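Local coordinates for protein CT_858 (Chlamydia trachomatis, PDB 3DPM) that probably acts as a chlamydial serine-type endopeptidase, pairing a PDZ-like domain with a peptidase domain of the S41 family, at residues 91-96 and 538-543; 95-100 and 113-118; 344-349 and 438-443; 392-397 and 407-412. All blocks are in the same frame, centred on the assembly; numbering follows the deposited sequence.

Contact 1. Residues 91-96 and 538-543; sequences QKSSDG and FTANDI
A capping box at the start of helix 540-544 meets the type I turn that follows strand 83-92 of the PDZ-like domain: Ser93, Ser94 and Asp95 of the turn lie against Phe538, Thr539 and Ala540. One backbone bond crosses directly, Ser94 N to Phe538 O at 3.0 Å, bent at the hydrogen (136°) and with the donor tilted out of the carbonyl plane. Ser93 CA also brings its hydrogen to the same oxygen. A water bridges the two sides, accepting from Ala540 N and bonded to Ser94 OG at 3.0 Å. The cap is reciprocal: Thr539 N reaches the anti lone pair of Asp542 OD2, and Asp542 N returns a bond to Thr539 OG1. Next to it, the extended Gln91 side chain, with CG anti to the backbone N (chi1 -166°), crosses Ile543; its CD lies 3.2 Å from Ile543 CD1. Gln91 OE1 approaches Phe538 CD1 at 3.4 Å, amide and ring planes 75° apart, while Gln91 NE2 bonds to Tyr548 OH. One backbone bond and one water bridge thus supply the polar links, while the Gln91 amide, packed against the Ile543 methyl and near the Phe538 ring, supplies much of the buried surface.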
loop_
_atom_site.group_PDB
_atom_site.type_symbol
_atom_site.label_atom_id
_atom_site.label_comp_id
_atom_site.label_asym_id
_atom_site.label_seq_id
_atom_site.Cartn_x
_atom_site.Cartn_y
_atom_site.Cartn_z
ATOM N N GLN A 91 8.129 -30.407 19.136
ATOM C CA GLN A 91 6.754 -30.339 19.618
ATOM C C GLN A 91 6.720 -30.658 21.114
ATOM O O GLN A 91 7.336 -31.622 21.571
ATOM C CB GLN A 91 5.857 -31.307 18.841
ATOM C CG GLN A 91 4.371 -31.047 19.041
ATOM C CD GLN A 91 3.477 -32.014 18.263
ATOM O OE1 GLN A 91 2.246 -31.896 18.283
ATOM N NE2 GLN A 91 4.092 -32.973 17.578
ATOM N N LYS A 92 6.006 -29.835 21.873
ATOM C CA LYS A 92 5.907 -30.012 23.309
ATOM C C LYS A 92 4.688 -30.837 23.691
ATOM O O LYS A 92 3.582 -30.571 23.225
ATOM C CB LYS A 92 5.814 -28.655 24.015
ATOM C CG LYS A 92 6.029 -28.755 25.528
ATOM C CD LYS A 92 5.463 -27.569 26.308
ATOM C CE LYS A 92 5.607 -27.828 27.811
ATOM N NZ LYS A 92 4.667 -27.052 28.691
ATOM N N SER A 93 4.896 -31.833 24.549
ATOM C CA SER A 93 3.813 -32.686 25.024
ATOM C C SER A 93 3.152 -32.000 26.232
ATOM O O SER A 93 3.654 -30.991 26.729
ATOM C CB SER A 93 4.373 -34.044 25.435
ATOM O OG SER A 93 5.307 -33.875 26.483
ATOM N N SER A 94 2.045 -32.540 26.725
ATOM C CA SER A 94 1.377 -31.896 27.855
ATOM C C SER A 94 2.161 -31.943 29.169
ATOM O O SER A 94 2.023 -31.048 30.003
ATOM C CB SER A 94 -0.025 -32.486 28.064
ATOM O OG SER A 94 0.028 -33.887 28.263
ATOM N N ASP A 95 2.991 -32.967 29.350
ATOM C CA ASP A 95 3.768 -33.101 30.579
ATOM C C ASP A 95 5.006 -32.205 30.600
ATOM O O ASP A 95 5.784 -32.214 31.563
ATOM C CB ASP A 95 4.173 -34.563 30.796
ATOM C CG ASP A 95 5.049 -35.097 29.688
ATOM O OD1 ASP A 95 5.326 -36.313 29.699
ATOM O OD2 ASP A 95 5.463 -34.314 28.808
ATOM N N GLY A 96 5.194 -31.442 29.526
ATOM C CA GLY A 96 6.317 -30.526 29.455
ATOM C C GLY A 96 7.627 -31.010 28.854
ATOM O O GLY A 96 8.695 -30.524 29.235
ATOM N N PHE A 538 -1.853 -33.213 23.249
ATOM C CA PHE A 538 -0.973 -34.269 22.750
ATOM C C PHE A 538 -0.016 -34.746 23.831
ATOM O O PHE A 538 0.792 -33.972 24.344
ATOM C CB PHE A 538 -0.170 -33.773 21.558
ATOM C CG PHE A 538 -1.004 -33.467 20.359
ATOM C CD1 PHE A 538 -0.859 -32.259 19.691
ATOM C CD2 PHE A 538 -1.928 -34.390 19.882
ATOM C CE1 PHE A 538 -1.623 -31.972 18.562
ATOM C CE2 PHE A 538 -2.695 -34.111 18.752
ATOM C CZ PHE A 538 -2.543 -32.899 18.090
ATOM N N THR A 539 -0.106 -36.029 24.156
ATOM C CA THR A 539 0.720 -36.649 25.190
ATOM C C THR A 539 2.119 -37.019 24.697
ATOM O O THR A 539 2.361 -37.097 23.491
ATOM C CB THR A 539 0.061 -37.931 25.688
ATOM O OG1 THR A 539 0.026 -38.882 24.615
ATOM C CG2 THR A 539 -1.357 -37.654 26.151
ATOM N N ALA A 540 3.034 -37.266 25.630
ATOM C CA ALA A 540 4.397 -37.643 25.262
ATOM C C ALA A 540 4.339 -38.820 24.301
ATOM O O ALA A 540 5.012 -38.816 23.272
ATOM C CB ALA A 540 5.224 -38.010 26.516
ATOM N N ASN A 541 3.526 -39.828 24.622
ATOM C CA ASN A 541 3.411 -40.992 23.742
ATOM C C ASN A 541 2.971 -40.574 22.342
ATOM O O ASN A 541 3.420 -41.150 21.345
ATOM C CB ASN A 541 2.412 -42.013 24.294
ATOM C CG ASN A 541 2.862 -42.623 25.607
ATOM O OD1 ASN A 541 4.057 -42.824 25.838
ATOM N ND2 ASN A 541 1.901 -42.936 26.473
ATOM N N ASP A 542 2.081 -39.583 22.267
ATOM C CA ASP A 542 1.605 -39.108 20.974
ATOM C C ASP A 542 2.766 -38.596 20.133
ATOM O O ASP A 542 2.909 -38.965 18.967
ATOM C CB ASP A 542 0.584 -37.970 21.134
ATOM C CG ASP A 542 -0.836 -38.470 21.363
ATOM O OD1 ASP A 542 -1.265 -39.403 20.652
ATOM O OD2 ASP A 542 -1.535 -37.908 22.240
ATOM N N ILE A 543 3.599 -37.756 20.737
ATOM C CA ILE A 543 4.726 -37.143 20.036
ATOM C C ILE A 543 5.950 -38.023 19.769
ATOM O O ILE A 543 6.386 -38.143 18.627
ATOM C CB ILE A 543 5.230 -35.891 20.792
ATOM C CG1 ILE A 543 4.052 -35.068 21.314
ATOM C CG2 ILE A 543 6.105 -35.059 19.876
ATOM C CD1 ILE A 543 3.136 -34.560 20.248
HETATM O O HOH W 1 2.207 -35.955 28.388
#

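Contact 2. Residues 95-100 and 113-118; sequences DGRFYF and GDELLE
Residues 98-100 and 113-116 run antiparallel in a beta hairpin of the PDZ-like domain. The tight part is the backbone ladder. Phe100 N bonds to Asp114 O, and Gly113 N returns a bond to Phe100 O, both at 3.0 Å, while Leu116 N points almost straight at Phe98 O. Tyr99 and Glu115 form a non-hydrogen-bonded pair, and Glu115 CG lies off-centre on the tyrosine ring, 4.1 Å from its centroid. With Phe100 CG anti to the carbonyl carbon (chi1 -66°), the ring swings back over the partner strand: Phe100 CE1 packs 3.8 Å from Leu116 CB, and Asp114 O lies at the ring edge. The looser side is at Arg97, just before the strand begins, where few contacts cross. Arg97 CG passes 3.8 Å from Glu115 OE2, and guanidinium and carboxylate stand nearly perpendicular without their charged atoms meeting; Glu115 OE1 instead pairs with Arg171. Arg97 turns back to Asp95, presenting NE and NH2 side-on to the single oxygen OD1. Solvent completes this end of the hairpin: one water accepts from Phe98 N and donates to both Leu116 O and Glu115 OE2, the last at 2.7 Å.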
loop_
_atom_site.group_PDB
_atom_site.type_symbol
_atom_site.label_atom_id
_atom_site.label_comp_id
_atom_site.label_asym_id
_atom_site.label_seq_id
_atom_site.Cartn_x
_atom_site.Cartn_y
_atom_site.Cartn_z
ATOM N N ASP A 95 2.991 -32.967 29.350
ATOM C CA ASP A 95 3.768 -33.101 30.579
ATOM C C ASP A 95 5.006 -32.205 30.600
ATOM O O ASP A 95 5.784 -32.214 31.563
ATOM C CB ASP A 95 4.173 -34.563 30.796
ATOM C CG ASP A 95 5.049 -35.097 29.688
ATOM O OD1 ASP A 95 5.326 -36.313 29.699
ATOM O OD2 ASP A 95 5.463 -34.314 28.808
ATOM N N GLY A 96 5.194 -31.442 29.526
ATOM C CA GLY A 96 6.317 -30.526 29.455
ATOM C C GLY A 96 7.627 -31.010 28.854
ATOM O O GLY A 96 8.695 -30.524 29.235
ATOM N N ARG A 97 7.567 -31.949 27.917
ATOM C CA ARG A 97 8.781 -32.450 27.287
ATOM C C ARG A 97 8.818 -32.122 25.794
ATOM O O ARG A 97 7.785 -32.120 25.121
ATOM C CB ARG A 97 8.897 -33.957 27.511
ATOM C CG ARG A 97 9.268 -34.325 28.941
ATOM C CD ARG A 97 9.435 -35.823 29.104
ATOM N NE ARG A 97 8.150 -36.514 29.134
ATOM C CZ ARG A 97 8.013 -37.835 29.216
ATOM N NH1 ARG A 97 9.087 -38.618 29.270
ATOM N NH2 ARG A 97 6.798 -38.375 29.279
ATOM N N PHE A 98 10.015 -31.846 25.282
ATOM C CA PHE A 98 10.184 -31.498 23.869
ATOM C C PHE A 98 10.881 -32.585 23.054
ATOM O O PHE A 98 12.043 -32.928 23.314
ATOM C CB PHE A 98 10.981 -30.189 23.725
ATOM C CG PHE A 98 10.459 -29.054 24.570
ATOM C CD1 PHE A 98 10.724 -29.006 25.938
ATOM C CD2 PHE A 98 9.692 -28.040 23.998
ATOM C CE1 PHE A 98 10.232 -27.968 26.726
ATOM C CE2 PHE A 98 9.193 -26.995 24.772
ATOM C CZ PHE A 98 9.463 -26.959 26.142
ATOM N N TYR A 99 10.173 -33.103 22.053
ATOM C CA TYR A 99 10.718 -34.138 21.180
ATOM C C TYR A 99 10.801 -33.652 19.740
ATOM O O TYR A 99 9.896 -32.971 19.252
ATOM C CB TYR A 99 9.852 -35.405 21.210
ATOM C CG TYR A 99 9.638 -36.010 22.578
ATOM C CD1 TYR A 99 8.546 -35.636 23.361
ATOM C CD2 TYR A 99 10.541 -36.941 23.100
ATOM C CE1 TYR A 99 8.354 -36.170 24.633
ATOM C CE2 TYR A 99 10.363 -37.483 24.377
ATOM C CZ TYR A 99 9.264 -37.091 25.137
ATOM O OH TYR A 99 9.059 -37.637 26.388
ATOM N N PHE A 100 11.894 -33.990 19.066
ATOM C CA PHE A 100 12.047 -33.618 17.671
ATOM C C PHE A 100 10.988 -34.390 16.878
ATOM O O PHE A 100 10.737 -35.563 17.155
ATOM C CB PHE A 100 13.442 -33.991 17.166
ATOM C CG PHE A 100 14.544 -33.222 17.826
ATOM C CD1 PHE A 100 15.108 -33.671 19.015
ATOM C CD2 PHE A 100 15.002 -32.030 17.273
ATOM C CE1 PHE A 100 16.118 -32.942 19.646
ATOM C CE2 PHE A 100 16.007 -31.293 17.895
ATOM C CZ PHE A 100 16.566 -31.746 19.082
ATOM N N GLY A 113 12.031 -38.266 17.462
ATOM C CA GLY A 113 11.729 -39.038 18.647
ATOM C C GLY A 113 12.646 -38.663 19.788
ATOM O O GLY A 113 12.272 -38.779 20.950
ATOM N N ASP A 114 13.854 -38.216 19.465
ATOM C CA ASP A 114 14.800 -37.819 20.505
ATOM C C ASP A 114 14.187 -36.705 21.347
ATOM O O ASP A 114 13.368 -35.933 20.858
ATOM C CB ASP A 114 16.121 -37.336 19.876
ATOM C CG ASP A 114 16.953 -38.482 19.295
ATOM O OD1 ASP A 114 18.012 -38.213 18.676
ATOM O OD2 ASP A 114 16.557 -39.659 19.462
ATOM N N GLU A 115 14.568 -36.635 22.618
ATOM C CA GLU A 115 14.061 -35.589 23.496
ATOM C C GLU A 115 15.107 -34.487 23.596
ATOM O O GLU A 115 16.294 -34.764 23.769
ATOM C CB GLU A 115 13.779 -36.128 24.898
ATOM C CG GLU A 115 12.886 -35.215 25.712
ATOM C CD GLU A 115 12.982 -35.466 27.205
ATOM O OE1 GLU A 115 13.066 -36.646 27.607
ATOM O OE2 GLU A 115 12.961 -34.483 27.985
ATOM N N LEU A 116 14.665 -33.238 23.474
ATOM C CA LEU A 116 15.569 -32.102 23.569
ATOM C C LEU A 116 15.600 -31.653 25.023
ATOM O O LEU A 116 14.574 -31.239 25.572
ATOM C CB LEU A 116 15.101 -30.949 22.668
ATOM C CG LEU A 116 15.854 -29.626 22.897
ATOM C CD1 LEU A 116 17.331 -29.789 22.528
ATOM C CD2 LEU A 116 15.201 -28.505 22.085
ATOM N N LEU A 117 16.776 -31.729 25.641
ATOM C CA LEU A 117 16.921 -31.359 27.045
ATOM C C LEU A 117 17.466 -29.952 27.270
ATOM O O LEU A 117 16.954 -29.210 28.113
ATOM C CB LEU A 117 17.825 -32.374 27.768
ATOM C CG LEU A 117 17.428 -33.855 27.691
ATOM C CD1 LEU A 117 18.433 -34.697 28.463
ATOM C CD2 LEU A 117 16.030 -34.055 28.257
ATOM N N GLU A 118 18.504 -29.582 26.529
ATOM C CA GLU A 118 19.094 -28.265 26.698
ATOM C C GLU A 118 19.524 -27.623 25.386
ATOM O O GLU A 118 19.620 -28.271 24.354
ATOM C CB GLU A 118 20.311 -28.350 27.622
ATOM C CG GLU A 118 20.074 -29.079 28.938
ATOM C CD GLU A 118 21.299 -29.060 29.839
ATOM O OE1 GLU A 118 22.404 -28.751 29.336
ATOM O OE2 GLU A 118 21.167 -29.362 31.046
HETATM O O HOH W 2 12.281 -32.102 27.037
#

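Contact 3. Residues 344-349 and 438-443; sequences GSVLYL and PLFGFE. With LAS (N-acetyl-S-({(2R,3S,4R)-3-hydroxy-2-[(1S)-1-hydroxy-2-methylpropyl]-4-methyl-5-oxopyrrolidin-2-yl}carbonyl)cysteine), chain C.
The backbones of the helix start at Val346-Leu347 and of the loop at Leu439-Phe440 stay well apart, with 8.6 Å between Val346 CA and Leu439 CA, so side chains alone bridge this part of the S41 peptidase domain. Ser345 is the N-cap of helix 346-354, its OG accepting a weak bond from Tyr348 N and a further bond linking it to Glu403. Two residues on, Leu347 supplies the main apolar contact. Its CD2 sits over the centre of the Phe440 ring, 4.1 Å from the centroid and only 9° off the normal, a CH-pi contact made over the face. The same methyl also reaches Phe442 CE2 at 4.1 Å, so it serves both aromatic rings. Phe442 in turn lies beneath Phe440, whose CB covers one of its faces near the rim. Val346 divides its branches between two neighbours. CG1, anti to the backbone N (chi1 -173°), meets Leu439 CD1 at about a right angle, while CG2 turns toward the isopropyl end of the bound lactacystin-derived group. Beyond the loop, Leu415 and Val411 of helix 409-428 back Phe440 and Phe442. The helix start therefore borders the ligand site as well as the aromatic loop: the pyrrolidinone N8 of the ligand donates toward Gly344 O, whose modelled position is less certain, and Val346 CB faces the edge of the Phe440 ring, 4.3 Å from CE1.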
loop_
_atom_site.group_PDB
_atom_site.type_symbol
_atom_site.label_atom_id
_atom_site.label_comp_id
_atom_site.label_asym_id
_atom_site.label_seq_id
_atom_site.Cartn_x
_atom_site.Cartn_y
_atom_site.Cartn_z
ATOM N N GLY A 344 -6.845 -15.731 7.980
ATOM C CA GLY A 344 -6.783 -15.135 6.652
ATOM C C GLY A 344 -8.034 -14.361 6.248
ATOM O O GLY A 344 -8.555 -13.569 7.019
ATOM N N SER A 345 -8.533 -14.611 5.039
ATOM C CA SER A 345 -9.718 -13.926 4.538
ATOM C C SER A 345 -11.046 -14.318 5.188
ATOM O O SER A 345 -11.485 -15.470 5.104
ATOM C CB SER A 345 -9.833 -14.124 3.031
ATOM O OG SER A 345 -11.123 -13.734 2.595
ATOM N N VAL A 346 -11.688 -13.333 5.808
ATOM C CA VAL A 346 -12.972 -13.505 6.488
ATOM C C VAL A 346 -14.091 -14.017 5.570
ATOM O O VAL A 346 -14.837 -14.931 5.929
ATOM C CB VAL A 346 -13.444 -12.170 7.108
ATOM C CG1 VAL A 346 -14.673 -12.390 7.950
ATOM C CG2 VAL A 346 -12.339 -11.564 7.943
ATOM N N LEU A 347 -14.217 -13.414 4.393
ATOM C CA LEU A 347 -15.255 -13.821 3.454
ATOM C C LEU A 347 -15.127 -15.290 3.084
ATOM O O LEU A 347 -16.115 -16.017 3.044
ATOM C CB LEU A 347 -15.198 -12.941 2.208
ATOM C CG LEU A 347 -15.674 -11.517 2.504
ATOM C CD1 LEU A 347 -15.424 -10.641 1.299
ATOM C CD2 LEU A 347 -17.159 -11.540 2.874
ATOM N N TYR A 348 -13.894 -15.712 2.827
ATOM C CA TYR A 348 -13.592 -17.093 2.482
ATOM C C TYR A 348 -14.003 -17.985 3.659
ATOM O O TYR A 348 -14.487 -19.103 3.469
ATOM C CB TYR A 348 -12.091 -17.216 2.200
ATOM C CG TYR A 348 -11.604 -18.611 1.912
ATOM C CD1 TYR A 348 -12.045 -19.311 0.787
ATOM C CD2 TYR A 348 -10.688 -19.236 2.764
ATOM C CE1 TYR A 348 -11.584 -20.605 0.510
ATOM C CE2 TYR A 348 -10.225 -20.521 2.503
ATOM C CZ TYR A 348 -10.679 -21.204 1.373
ATOM O OH TYR A 348 -10.244 -22.491 1.120
ATOM N N LEU A 349 -13.812 -17.485 4.876
ATOM C CA LEU A 349 -14.186 -18.240 6.066
ATOM C C LEU A 349 -15.711 -18.396 6.113
ATOM O O LEU A 349 -16.223 -19.460 6.458
ATOM C CB LEU A 349 -13.677 -17.529 7.323
ATOM C CG LEU A 349 -13.891 -18.149 8.713
ATOM C CD1 LEU A 349 -15.051 -17.478 9.386
ATOM C CD2 LEU A 349 -14.094 -19.653 8.619
ATOM N N PRO A 438 -21.108 -6.159 13.309
ATOM C CA PRO A 438 -20.645 -7.315 12.542
ATOM C C PRO A 438 -19.831 -6.926 11.300
ATOM O O PRO A 438 -20.161 -5.957 10.618
ATOM C CB PRO A 438 -21.950 -8.019 12.182
ATOM C CG PRO A 438 -22.871 -6.869 11.938
ATOM C CD PRO A 438 -22.548 -5.919 13.084
ATOM N N LEU A 439 -18.764 -7.674 11.015
ATOM C CA LEU A 439 -17.944 -7.395 9.839
ATOM C C LEU A 439 -18.847 -7.482 8.609
ATOM O O LEU A 439 -19.654 -8.403 8.481
ATOM C CB LEU A 439 -16.806 -8.411 9.725
ATOM C CG LEU A 439 -15.800 -8.390 10.880
ATOM C CD1 LEU A 439 -14.748 -9.477 10.693
ATOM C CD2 LEU A 439 -15.144 -7.022 10.940
ATOM N N PHE A 440 -18.707 -6.513 7.714
ATOM C CA PHE A 440 -19.509 -6.450 6.494
ATOM C C PHE A 440 -21.005 -6.358 6.807
ATOM O O PHE A 440 -21.835 -6.389 5.897
ATOM C CB PHE A 440 -19.247 -7.670 5.603
ATOM C CG PHE A 440 -17.803 -7.838 5.203
ATOM C CD1 PHE A 440 -16.955 -8.661 5.935
ATOM C CD2 PHE A 440 -17.287 -7.150 4.113
ATOM C CE1 PHE A 440 -15.613 -8.797 5.589
ATOM C CE2 PHE A 440 -15.941 -7.279 3.755
ATOM C CZ PHE A 440 -15.105 -8.105 4.499
ATOM N N GLY A 441 -21.345 -6.235 8.088
ATOM C CA GLY A 441 -22.742 -6.149 8.471
ATOM C C GLY A 441 -23.424 -7.506 8.521
ATOM O O GLY A 441 -24.613 -7.599 8.850
ATOM N N PHE A 442 -22.673 -8.558 8.198
ATOM C CA PHE A 442 -23.198 -9.926 8.206
ATOM C C PHE A 442 -23.633 -10.371 9.599
ATOM O O PHE A 442 -22.807 -10.771 10.421
ATOM C CB PHE A 442 -22.140 -10.899 7.681
ATOM C CG PHE A 442 -21.931 -10.836 6.189
ATOM C CD1 PHE A 442 -22.329 -9.721 5.452
ATOM C CD2 PHE A 442 -21.287 -11.872 5.529
ATOM C CE1 PHE A 442 -22.082 -9.644 4.082
ATOM C CE2 PHE A 442 -21.034 -11.801 4.160
ATOM C CZ PHE A 442 -21.432 -10.684 3.436
ATOM N N GLU A 443 -24.934 -10.300 9.858
ATOM C CA GLU A 443 -25.486 -10.701 11.146
ATOM C C GLU A 443 -25.309 -12.199 11.368
ATOM O O GLU A 443 -24.899 -12.641 12.446
ATOM C CB GLU A 443 -26.982 -10.369 11.210
ATOM C CG GLU A 443 -27.315 -8.895 11.366
ATOM C CD GLU A 443 -26.893 -8.341 12.724
ATOM O OE1 GLU A 443 -27.282 -8.940 13.758
ATOM O OE2 GLU A 443 -26.179 -7.302 12.756
HETATM C C18 LAS C . -7.023 -13.068 10.381
HETATM O O19 LAS C . -6.982 -14.001 9.558
HETATM C C9 LAS C . -6.875 -11.629 9.881
HETATM C C10 LAS C . -7.997 -10.736 10.441
HETATM C C11 LAS C . -9.438 -10.969 9.992
HETATM C C16 LAS C . -9.592 -12.291 9.248
HETATM C C12 LAS C . -10.282 -10.972 11.268
HETATM O O17 LAS C . -7.681 -9.400 10.064
HETATM N N8 LAS C . -6.698 -11.616 8.390
HETATM C C6 LAS C . -5.656 -10.818 8.125
HETATM O O7 LAS C . -5.268 -10.523 6.999
HETATM C C5 LAS C . -5.045 -10.220 9.403
HETATM C C20 LAS C . -3.516 -10.232 9.288
HETATM C C3 LAS C . -5.506 -11.219 10.463
HETATM O O2 LAS C . -4.613 -12.333 10.328
#

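Contact 4. Residues 392-397 and 407-412; sequences VESRLA and VDLQVA
Ser394 and Arg395 are the residues of helix 391-398 that meet 407-412, where the chain leaves strand 405-406 and starts helix 409-428. Ser394 comes first and points its CB at the incoming helix. Its OG, anti to the carbonyl carbon (chi1 -77°), is pressed into the first turn of that helix, 3.1 Å from Leu409 CA and 3.4 Å from Ala412 CB, with Leu409 CD2 alongside. No hydrogen bond crosses here; the hydroxyl is hydrogen-bonded to Thr390 O, just ahead of its own helix, so it meets the second helix through carbon contacts. The serine also offers its backbone, since Ser394 O lies 3.6 Å from Val407 CG1. Arg395 follows, placed at the flank of the contact. Its CG touches Val407 CG1 at 3.6 Å, the two side chains sliding past each other in opposite directions. Farther out the arginine chain bends at chi3 (-93°), bringing the guanidinium edge past Val407 O; NE is 3.6 Å from that oxygen. Val407 CG1 thus touches both the serine carbonyl oxygen and the aliphatic part of the arginine. On the 407-412 side Asp408 occupies the N-cap position, and Asn391 OD1, at the start of the first helix, accepts from Leu409 N. Small side chains, Ser394 and Ala412, stand at the close approach, with CA atoms of Ser394 and Leu409 5.3 Å apart. The arrangement is a helix-strand-strand-helix connection in the S41 peptidase domain, the middle of the short helix 391-398 packed against the start of helix 409-428.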
loop_
_atom_site.group_PDB
_atom_site.type_symbol
_atom_site.label_atom_id
_atom_site.label_comp_id
_atom_site.label_asym_id
_atom_site.label_seq_id
_atom_site.Cartn_x
_atom_site.Cartn_y
_atom_site.Cartn_z
ATOM N N VAL A 392 -30.312 -9.607 -8.799
ATOM C CA VAL A 392 -29.526 -9.498 -10.024
ATOM C C VAL A 392 -28.511 -8.358 -9.985
ATOM O O VAL A 392 -27.344 -8.547 -10.343
ATOM C CB VAL A 392 -30.442 -9.299 -11.261
ATOM C CG1 VAL A 392 -29.588 -9.077 -12.507
ATOM C CG2 VAL A 392 -31.351 -10.513 -11.449
ATOM N N GLU A 393 -28.956 -7.174 -9.569
ATOM C CA GLU A 393 -28.071 -6.018 -9.482
ATOM C C GLU A 393 -27.006 -6.270 -8.423
ATOM O O GLU A 393 -25.855 -5.860 -8.580
ATOM C CB GLU A 393 -28.863 -4.759 -9.133
ATOM C CG GLU A 393 -29.572 -4.114 -10.321
ATOM C CD GLU A 393 -30.489 -2.966 -9.914
ATOM O OE1 GLU A 393 -30.985 -2.248 -10.814
ATOM O OE2 GLU A 393 -30.714 -2.782 -8.696
ATOM N N SER A 394 -27.392 -6.954 -7.347
ATOM C CA SER A 394 -26.455 -7.266 -6.280
ATOM C C SER A 394 -25.261 -8.033 -6.815
ATOM O O SER A 394 -24.123 -7.761 -6.441
ATOM C CB SER A 394 -27.132 -8.089 -5.190
ATOM O OG SER A 394 -27.940 -7.258 -4.375
ATOM N N ARG A 395 -25.521 -8.996 -7.689
ATOM C CA ARG A 395 -24.443 -9.789 -8.250
ATOM C C ARG A 395 -23.666 -9.055 -9.333
ATOM O O ARG A 395 -22.482 -9.318 -9.537
ATOM C CB ARG A 395 -24.987 -11.117 -8.764
ATOM C CG ARG A 395 -25.102 -12.119 -7.640
ATOM C CD ARG A 395 -25.673 -13.449 -8.079
ATOM N NE ARG A 395 -27.118 -13.483 -7.903
ATOM C CZ ARG A 395 -27.993 -13.135 -8.837
ATOM N NH1 ARG A 395 -27.563 -12.734 -10.028
ATOM N NH2 ARG A 395 -29.298 -13.180 -8.579
ATOM N N LEU A 396 -24.329 -8.127 -10.020
ATOM C CA LEU A 396 -23.673 -7.338 -11.056
ATOM C C LEU A 396 -22.654 -6.432 -10.380
ATOM O O LEU A 396 -21.623 -6.097 -10.953
ATOM C CB LEU A 396 -24.695 -6.474 -11.809
ATOM C CG LEU A 396 -25.296 -6.948 -13.139
ATOM C CD1 LEU A 396 -25.795 -8.373 -13.051
ATOM C CD2 LEU A 396 -26.433 -6.007 -13.504
ATOM N N ALA A 397 -22.952 -6.040 -9.149
ATOM C CA ALA A 397 -22.070 -5.159 -8.399
ATOM C C ALA A 397 -20.987 -5.899 -7.614
ATOM O O ALA A 397 -19.859 -5.429 -7.520
ATOM C CB ALA A 397 -22.892 -4.296 -7.449
ATOM N N VAL A 407 -23.481 -14.320 -3.271
ATOM C CA VAL A 407 -23.941 -12.935 -3.291
ATOM C C VAL A 407 -25.438 -12.876 -3.569
ATOM O O VAL A 407 -25.949 -13.533 -4.478
ATOM C CB VAL A 407 -23.194 -12.106 -4.339
ATOM C CG1 VAL A 407 -23.912 -10.789 -4.569
ATOM C CG2 VAL A 407 -21.770 -11.857 -3.866
ATOM N N ASP A 408 -26.129 -12.062 -2.785
ATOM C CA ASP A 408 -27.572 -11.936 -2.889
ATOM C C ASP A 408 -27.971 -10.531 -2.447
ATOM O O ASP A 408 -27.174 -9.834 -1.826
ATOM C CB ASP A 408 -28.198 -12.977 -1.962
ATOM C CG ASP A 408 -29.694 -12.889 -1.917
ATOM O OD1 ASP A 408 -30.284 -13.391 -0.936
ATOM O OD2 ASP A 408 -30.278 -12.328 -2.869
ATOM N N LEU A 409 -29.202 -10.124 -2.753
ATOM C CA LEU A 409 -29.691 -8.799 -2.373
ATOM C C LEU A 409 -29.538 -8.596 -0.857
ATOM O O LEU A 409 -29.227 -7.498 -0.391
ATOM C CB LEU A 409 -31.157 -8.650 -2.806
ATOM C CG LEU A 409 -31.936 -7.320 -2.753
ATOM C CD1 LEU A 409 -32.663 -7.206 -1.433
ATOM C CD2 LEU A 409 -31.012 -6.130 -2.987
ATOM N N GLN A 410 -29.749 -9.674 -0.107
ATOM C CA GLN A 410 -29.619 -9.676 1.346
ATOM C C GLN A 410 -28.194 -9.292 1.722
ATOM O O GLN A 410 -27.972 -8.522 2.656
ATOM C CB GLN A 410 -29.932 -11.078 1.891
ATOM C CG GLN A 410 -29.502 -11.336 3.340
ATOM C CD GLN A 410 -30.492 -10.792 4.363
ATOM O OE1 GLN A 410 -30.889 -9.624 4.303
ATOM N NE2 GLN A 410 -30.889 -11.639 5.316
ATOM N N VAL A 411 -27.233 -9.843 0.990
ATOM C CA VAL A 411 -25.822 -9.561 1.229
ATOM C C VAL A 411 -25.566 -8.067 1.040
ATOM O O VAL A 411 -24.914 -7.419 1.877
ATOM C CB VAL A 411 -24.926 -10.396 0.273
ATOM C CG1 VAL A 411 -23.541 -9.805 0.174
ATOM C CG2 VAL A 411 -24.816 -11.822 0.793
ATOM N N ALA A 412 -26.097 -7.516 -0.046
ATOM C CA ALA A 412 -25.934 -6.101 -0.330
ATOM C C ALA A 412 -26.579 -5.252 0.776
ATOM O O ALA A 412 -26.006 -4.245 1.215
ATOM C CB ALA A 412 -26.548 -5.770 -1.683
#

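In the fold
Contacts 1 and 2 form one cluster and contacts 3 and 4 another, on opposite sides of the chain's centre. Contacts 1 and 2, with centres 9 Å apart, share Asp95 and Gly96 and meet in the sheet where strands 83-92 and 98-103 are neighbours; contact 2 is local, whereas contact 1 brings helix 540-544, near the C-terminal end of the chain, back to the PDZ-like domain across 442 residues. Contacts 3 and 4 have centres 16 Å apart; contact 4 holds the start of helix 409-428, and the loop of contact 3 packs on the same helix, through Phe442 and Val411. Contact 4 falls in sequence between the two segments of contact 3. The centres of contacts 1 and 3 are about 35 Å apart, so contact 3, which borders the ligand, is remote from the place where 538-543 meets the PDZ-like domain.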